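Eukaryotic Translation Initiation 4E (Schistosoma mansoni, PDB 3HXI) binds the 7-methylguanosine cap at the 5' end of messenger RNA, probably to bring the message to the ribosome at the start of translation. Local coordinates at residues D14-Q22 / K62-P73. Numbering follows the deposited sequence.
Sequences DSWSYYLFQ and KDLYMFKSDIMP. With GTG (7-methyl-guanosine-5'-triphosphate-5'-guanosine), chain C.
With CG set opposite the carbonyl carbon in both residues (chi1 -60° in Trp16, -67° in Lys68), the indole and the extended lysine chain run side by side, and Lys68 CG sits 3.8 Å from the centroid of the Trp16 six-membered ring. Met66, bent at chi3, lays its CE over the opposite face, 4.0 Å from the same centroid, so CH-pi contacts clamp the indole from both faces. Beyond the ring, Lys68 NZ reaches Asp14 OD2 in a long salt bridge of 3.5 Å, its stronger hydrogen bond going to Asp118 O. On the other face of the sheet, Pro73 CG stands over the centre of the Tyr19 ring, 3.6 Å from its centroid, packing the loop after strand 63-68 against strand 15-21. Paired backbone bonds at Ser17-Phe67, Tyr19-Tyr65 and Phe21-Asp63 set the register; Ser17 N to Phe67 O, at 2.8 Å, is nearly straight. Helix 96-108 packs on the face bearing Tyr18, Leu64 and Met66. At the far end, Phe21 CE2 lies 3.5 Å from GTG O4E and Tyr65 OH 3.9 Å from GTG C7X, the cap methyl. This is an antiparallel strand pair of the curved eIF4E sheet, helices on its convex side and the cap pocket at its concave one.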
loop_
_atom_site.group_PDB
_atom_site.type_symbol
_atom_site.label_atom_id
_atom_site.label_comp_id
_atom_site.label_asym_id
_atom_site.label_seq_id
_atom_site.Cartn_x
_atom_site.Cartn_y
_atom_site.Cartn_z
ATOM N N ASP A 14 6.461 3.802 -12.492
ATOM C CA ASP A 14 5.143 4.426 -12.507
ATOM C C ASP A 14 5.091 5.763 -11.809
ATOM O O ASP A 14 5.905 6.050 -10.928
ATOM C CB ASP A 14 4.106 3.499 -11.845
ATOM C CG ASP A 14 3.579 2.464 -12.794
ATOM O OD1 ASP A 14 2.754 2.833 -13.660
ATOM O OD2 ASP A 14 4.003 1.294 -12.696
ATOM N N SER A 15 4.108 6.569 -12.210
ATOM C CA SER A 15 3.694 7.737 -11.450
ATOM C C SER A 15 2.724 7.299 -10.359
ATOM O O SER A 15 1.863 6.441 -10.596
ATOM C CB SER A 15 3.007 8.752 -12.356
ATOM O OG SER A 15 2.694 9.912 -11.621
ATOM N N TRP A 16 2.882 7.886 -9.175
ATOM C CA TRP A 16 2.089 7.550 -7.986
ATOM C C TRP A 16 1.460 8.789 -7.401
ATOM O O TRP A 16 2.031 9.883 -7.473
ATOM C CB TRP A 16 2.976 6.895 -6.906
ATOM C CG TRP A 16 3.628 5.649 -7.343
ATOM C CD1 TRP A 16 4.817 5.540 -8.007
ATOM C CD2 TRP A 16 3.162 4.310 -7.132
ATOM N NE1 TRP A 16 5.099 4.222 -8.263
ATOM C CE2 TRP A 16 4.107 3.441 -7.727
ATOM C CE3 TRP A 16 2.032 3.760 -6.513
ATOM C CZ2 TRP A 16 3.963 2.051 -7.722
ATOM C CZ3 TRP A 16 1.892 2.368 -6.489
ATOM C CH2 TRP A 16 2.849 1.530 -7.101
ATOM N N SER A 17 0.288 8.614 -6.796
ATOM C CA SER A 17 -0.338 9.695 -6.048
ATOM C C SER A 17 -0.536 9.307 -4.584
ATOM O O SER A 17 -0.750 8.134 -4.262
ATOM C CB SER A 17 -1.645 10.119 -6.695
ATOM O OG SER A 17 -1.374 10.674 -7.975
ATOM N N TYR A 18 -0.424 10.301 -3.711
ATOM C CA TYR A 18 -0.422 10.078 -2.275
ATOM C C TYR A 18 -1.607 10.815 -1.671
ATOM O O TYR A 18 -1.825 12.015 -1.930
ATOM C CB TYR A 18 0.888 10.597 -1.695
ATOM C CG TYR A 18 1.338 10.004 -0.371
ATOM C CD1 TYR A 18 1.136 10.695 0.821
ATOM C CD2 TYR A 18 2.032 8.784 -0.319
ATOM C CE1 TYR A 18 1.590 10.182 2.038
ATOM C CE2 TYR A 18 2.477 8.255 0.900
ATOM C CZ TYR A 18 2.258 8.978 2.073
ATOM O OH TYR A 18 2.699 8.500 3.290
ATOM N N TYR A 19 -2.377 10.102 -0.862
ATOM C CA TYR A 19 -3.600 10.661 -0.319
ATOM C C TYR A 19 -3.651 10.514 1.179
ATOM O O TYR A 19 -3.099 9.561 1.739
ATOM C CB TYR A 19 -4.826 9.913 -0.876
ATOM C CG TYR A 19 -4.940 9.837 -2.372
ATOM C CD1 TYR A 19 -5.843 10.645 -3.049
ATOM C CD2 TYR A 19 -4.170 8.925 -3.117
ATOM C CE1 TYR A 19 -5.976 10.578 -4.436
ATOM C CE2 TYR A 19 -4.292 8.850 -4.499
ATOM C CZ TYR A 19 -5.190 9.684 -5.152
ATOM O OH TYR A 19 -5.321 9.622 -6.520
ATOM N N LEU A 20 -4.335 11.466 1.817
ATOM C CA LEU A 20 -4.704 11.377 3.228
ATOM C C LEU A 20 -6.187 11.183 3.355
ATOM O O LEU A 20 -6.970 11.914 2.745
ATOM C CB LEU A 20 -4.330 12.678 3.964
ATOM C CG LEU A 20 -2.967 13.284 3.624
ATOM C CD1 LEU A 20 -2.759 14.587 4.401
ATOM C CD2 LEU A 20 -1.809 12.300 3.896
ATOM N N PHE A 21 -6.579 10.199 4.157
ATOM C CA PHE A 21 -7.974 10.024 4.539
ATOM C C PHE A 21 -8.206 10.684 5.897
ATOM O O PHE A 21 -7.634 10.271 6.891
ATOM C CB PHE A 21 -8.349 8.527 4.617
ATOM C CG PHE A 21 -9.755 8.301 5.091
ATOM C CD1 PHE A 21 -10.792 8.187 4.176
ATOM C CD2 PHE A 21 -10.047 8.264 6.449
ATOM C CE1 PHE A 21 -12.101 8.018 4.607
ATOM C CE2 PHE A 21 -11.351 8.084 6.888
ATOM C CZ PHE A 21 -12.386 7.987 5.962
ATOM N N GLN A 22 -9.047 11.708 5.946
ATOM C CA GLN A 22 -9.351 12.346 7.228
ATOM C C GLN A 22 -10.835 12.452 7.425
ATOM O O GLN A 22 -11.503 13.163 6.669
ATOM C CB GLN A 22 -8.736 13.740 7.277
ATOM C CG GLN A 22 -7.212 13.776 7.215
ATOM C CD GLN A 22 -6.698 15.175 6.944
ATOM O OE1 GLN A 22 -6.909 15.717 5.868
ATOM N NE2 GLN A 22 -6.021 15.760 7.922
ATOM N N LYS A 62 -6.844 8.173 10.817
ATOM C CA LYS A 62 -6.358 8.997 9.691
ATOM C C LYS A 62 -5.422 8.123 8.875
ATOM O O LYS A 62 -4.441 7.619 9.406
ATOM C CB LYS A 62 -5.610 10.237 10.175
ATOM C CG LYS A 62 -4.841 10.987 9.053
ATOM C CD LYS A 62 -4.295 12.341 9.528
ATOM C CE LYS A 62 -3.063 12.761 8.718
ATOM N NZ LYS A 62 -2.768 14.222 8.879
ATOM N N ASP A 63 -5.740 7.916 7.606
ATOM C CA ASP A 63 -5.080 6.874 6.839
ATOM C C ASP A 63 -4.258 7.463 5.692
ATOM O O ASP A 63 -4.525 8.575 5.243
ATOM C CB ASP A 63 -6.114 5.868 6.298
ATOM C CG ASP A 63 -6.910 5.163 7.405
ATOM O OD1 ASP A 63 -6.512 5.251 8.568
ATOM O OD2 ASP A 63 -7.941 4.503 7.110
ATOM N N LEU A 64 -3.274 6.697 5.227
ATOM C CA LEU A 64 -2.412 7.069 4.112
ATOM C C LEU A 64 -2.630 6.067 2.977
ATOM O O LEU A 64 -2.629 4.849 3.208
ATOM C CB LEU A 64 -0.947 7.023 4.537
ATOM C CG LEU A 64 -0.564 7.742 5.832
ATOM C CD1 LEU A 64 0.915 7.443 6.182
ATOM C CD2 LEU A 64 -0.825 9.240 5.693
ATOM N N TYR A 65 -2.824 6.594 1.768
ATOM C CA TYR A 65 -3.034 5.777 0.561
ATOM C C TYR A 65 -2.008 6.169 -0.487
ATOM O O TYR A 65 -1.874 7.366 -0.795
ATOM C CB TYR A 65 -4.438 6.035 -0.024
ATOM C CG TYR A 65 -5.595 5.388 0.728
ATOM C CD1 TYR A 65 -6.238 4.249 0.204
ATOM C CD2 TYR A 65 -6.043 5.904 1.959
ATOM C CE1 TYR A 65 -7.292 3.639 0.887
ATOM C CE2 TYR A 65 -7.100 5.303 2.650
ATOM C CZ TYR A 65 -7.722 4.168 2.102
ATOM O OH TYR A 65 -8.762 3.534 2.770
ATOM N N MET A 66 -1.302 5.188 -1.051
ATOM C CA MET A 66 -0.405 5.469 -2.184
ATOM C C MET A 66 -0.750 4.562 -3.358
ATOM O O MET A 66 -0.614 3.333 -3.257
ATOM C CB MET A 66 1.075 5.326 -1.818
ATOM C CG MET A 66 2.015 5.703 -2.992
ATOM S SD MET A 66 3.731 5.172 -2.822
ATOM C CE MET A 66 3.571 3.415 -3.185
ATOM N N PHE A 67 -1.214 5.174 -4.451
ATOM C CA PHE A 67 -1.732 4.444 -5.609
ATOM C C PHE A 67 -1.119 4.917 -6.927
ATOM O O PHE A 67 -0.814 6.097 -7.071
ATOM C CB PHE A 67 -3.266 4.584 -5.657
ATOM C CG PHE A 67 -3.975 3.573 -4.787
ATOM C CD1 PHE A 67 -4.684 2.517 -5.352
ATOM C CD2 PHE A 67 -3.886 3.655 -3.397
ATOM C CE1 PHE A 67 -5.313 1.539 -4.534
ATOM C CE2 PHE A 67 -4.511 2.685 -2.571
ATOM C CZ PHE A 67 -5.220 1.633 -3.148
ATOM N N LYS A 68 -0.954 4.010 -7.891
ATOM C CA LYS A 68 -0.534 4.414 -9.240
ATOM C C LYS A 68 -1.498 5.506 -9.652
ATOM O O LYS A 68 -2.715 5.362 -9.448
ATOM C CB LYS A 68 -0.551 3.226 -10.230
ATOM C CG LYS A 68 0.495 2.183 -9.895
ATOM C CD LYS A 68 0.694 1.139 -10.970
ATOM C CE LYS A 68 1.736 0.112 -10.558
ATOM N NZ LYS A 68 1.737 -1.025 -11.506
ATOM N N SER A 69 -0.956 6.603 -10.208
ATOM C CA SER A 69 -1.707 7.847 -10.421
ATOM C C SER A 69 -3.035 7.699 -11.168
ATOM O O SER A 69 -3.977 8.446 -10.921
ATOM C CB SER A 69 -0.832 8.887 -11.134
ATOM O OG SER A 69 -0.368 8.391 -12.375
ATOM N N ASP A 70 -3.111 6.743 -12.083
ATOM C CA ASP A 70 -4.351 6.550 -12.859
ATOM C C ASP A 70 -5.452 5.807 -12.101
ATOM O O ASP A 70 -6.571 5.663 -12.601
ATOM C CB ASP A 70 -4.059 5.837 -14.179
ATOM C CG ASP A 70 -3.568 6.791 -15.254
ATOM O OD1 ASP A 70 -3.884 8.001 -15.167
ATOM O OD2 ASP A 70 -2.875 6.329 -16.186
ATOM N N ILE A 71 -5.122 5.346 -10.900
ATOM C CA ILE A 71 -6.028 4.515 -10.111
ATOM C C ILE A 71 -6.489 5.288 -8.884
ATOM O O ILE A 71 -5.678 5.654 -8.033
ATOM C CB ILE A 71 -5.331 3.218 -9.630
ATOM C CG1 ILE A 71 -4.701 2.478 -10.816
ATOM C CG2 ILE A 71 -6.338 2.322 -8.872
ATOM C CD1 ILE A 71 -3.912 1.257 -10.432
ATOM N N MET A 72 -7.790 5.537 -8.802
ATOM C CA MET A 72 -8.371 6.159 -7.631
ATOM C C MET A 72 -8.256 5.188 -6.456
ATOM O O MET A 72 -8.395 3.967 -6.637
ATOM C CB MET A 72 -9.840 6.521 -7.884
ATOM C CG MET A 72 -10.015 7.754 -8.755
ATOM S SD MET A 72 -11.753 8.139 -9.021
ATOM C CE MET A 72 -12.232 6.776 -10.090
ATOM N N PRO A 73 -7.953 5.715 -5.258
ATOM C CA PRO A 73 -7.805 4.838 -4.098
ATOM C C PRO A 73 -9.148 4.429 -3.486
ATOM O O PRO A 73 -9.433 4.759 -2.334
ATOM C CB PRO A 73 -7.016 5.713 -3.116
ATOM C CG PRO A 73 -7.471 7.091 -3.422
ATOM C CD PRO A 73 -7.691 7.132 -4.912
HETATM P PA GTG C . -11.950 0.723 7.073
HETATM O O1A GTG C . -11.494 2.080 7.536
HETATM O O2A GTG C . -11.119 -0.119 6.129
HETATM O O3A GTG C . -12.376 -0.232 8.291
HETATM P PB GTG C . -12.123 -0.061 9.852
HETATM O O1B GTG C . -10.661 0.162 10.151
HETATM O O2B GTG C . -12.853 -1.231 10.504
HETATM O O3B GTG C . -12.998 1.254 10.151
HETATM N N9A GTG C . -14.832 2.240 2.817
HETATM C C8A GTG C . -13.576 1.795 2.923
HETATM N N7A GTG C . -13.035 1.725 1.686
HETATM C C7X GTG C . -11.647 1.274 1.420
HETATM C C5A GTG C . -13.967 2.128 0.819
HETATM C C6A GTG C . -13.945 2.250 -0.575
HETATM O O6A GTG C . -12.940 1.969 -1.270
HETATM N N1A GTG C . -15.076 2.676 -1.190
HETATM C C2A GTG C . -16.185 2.996 -0.450
HETATM N N2A GTG C . -17.317 3.427 -1.035
HETATM N N3A GTG C . -16.197 2.881 0.897
HETATM C C4A GTG C . -15.092 2.456 1.534
HETATM O O5D GTG C . -13.330 0.957 6.332
HETATM C C5D GTG C . -14.394 1.587 7.038
HETATM C C4D GTG C . -15.552 1.814 6.092
HETATM O O4D GTG C . -15.161 2.776 5.122
HETATM C C3D GTG C . -15.956 0.585 5.303
HETATM O O3D GTG C . -16.808 -0.265 6.066
HETATM C C2D GTG C . -16.647 1.207 4.113
HETATM O O2D GTG C . -17.991 1.569 4.465
HETATM C C1D GTG C . -15.824 2.472 3.895
HETATM P PG GTG C . -13.043 2.104 11.514
HETATM O O1G GTG C . -11.845 1.892 12.384
HETATM O O2G GTG C . -14.435 1.967 12.107
HETATM O O5E GTG C . -12.955 3.582 10.889
HETATM C C5E GTG C . -11.723 4.061 10.351
HETATM C C4E GTG C . -11.878 5.505 9.919
HETATM O O4E GTG C . -12.840 5.569 8.862
HETATM C C3E GTG C . -12.417 6.399 11.020
HETATM O O3E GTG C . -11.926 7.725 10.761
HETATM C C2E GTG C . -13.923 6.403 10.803
HETATM O O2E GTG C . -14.562 7.583 11.318
HETATM C C1E GTG C . -13.974 6.352 9.283
HETATM N N9B GTG C . -15.160 5.733 8.660
HETATM C C8B GTG C . -15.373 4.349 9.014
HETATM N N7B GTG C . -16.553 4.038 8.215
HETATM C C5B GTG C . -16.886 5.147 7.488
HETATM C C6B GTG C . -17.954 5.434 6.514
HETATM O O6B GTG C . -18.765 4.509 6.241
HETATM N N1B GTG C . -18.015 6.687 5.979
HETATM C C2B GTG C . -17.105 7.667 6.309
HETATM N N2B GTG C . -17.174 8.906 5.760
HETATM N N3B GTG C . -16.099 7.464 7.194
HETATM C C4B GTG C . -15.957 6.255 7.773
HETATM O O HOH W 1 -3.385 11.113 -9.675
HETATM O O HOH W 2 -4.053 7.575 -7.691
#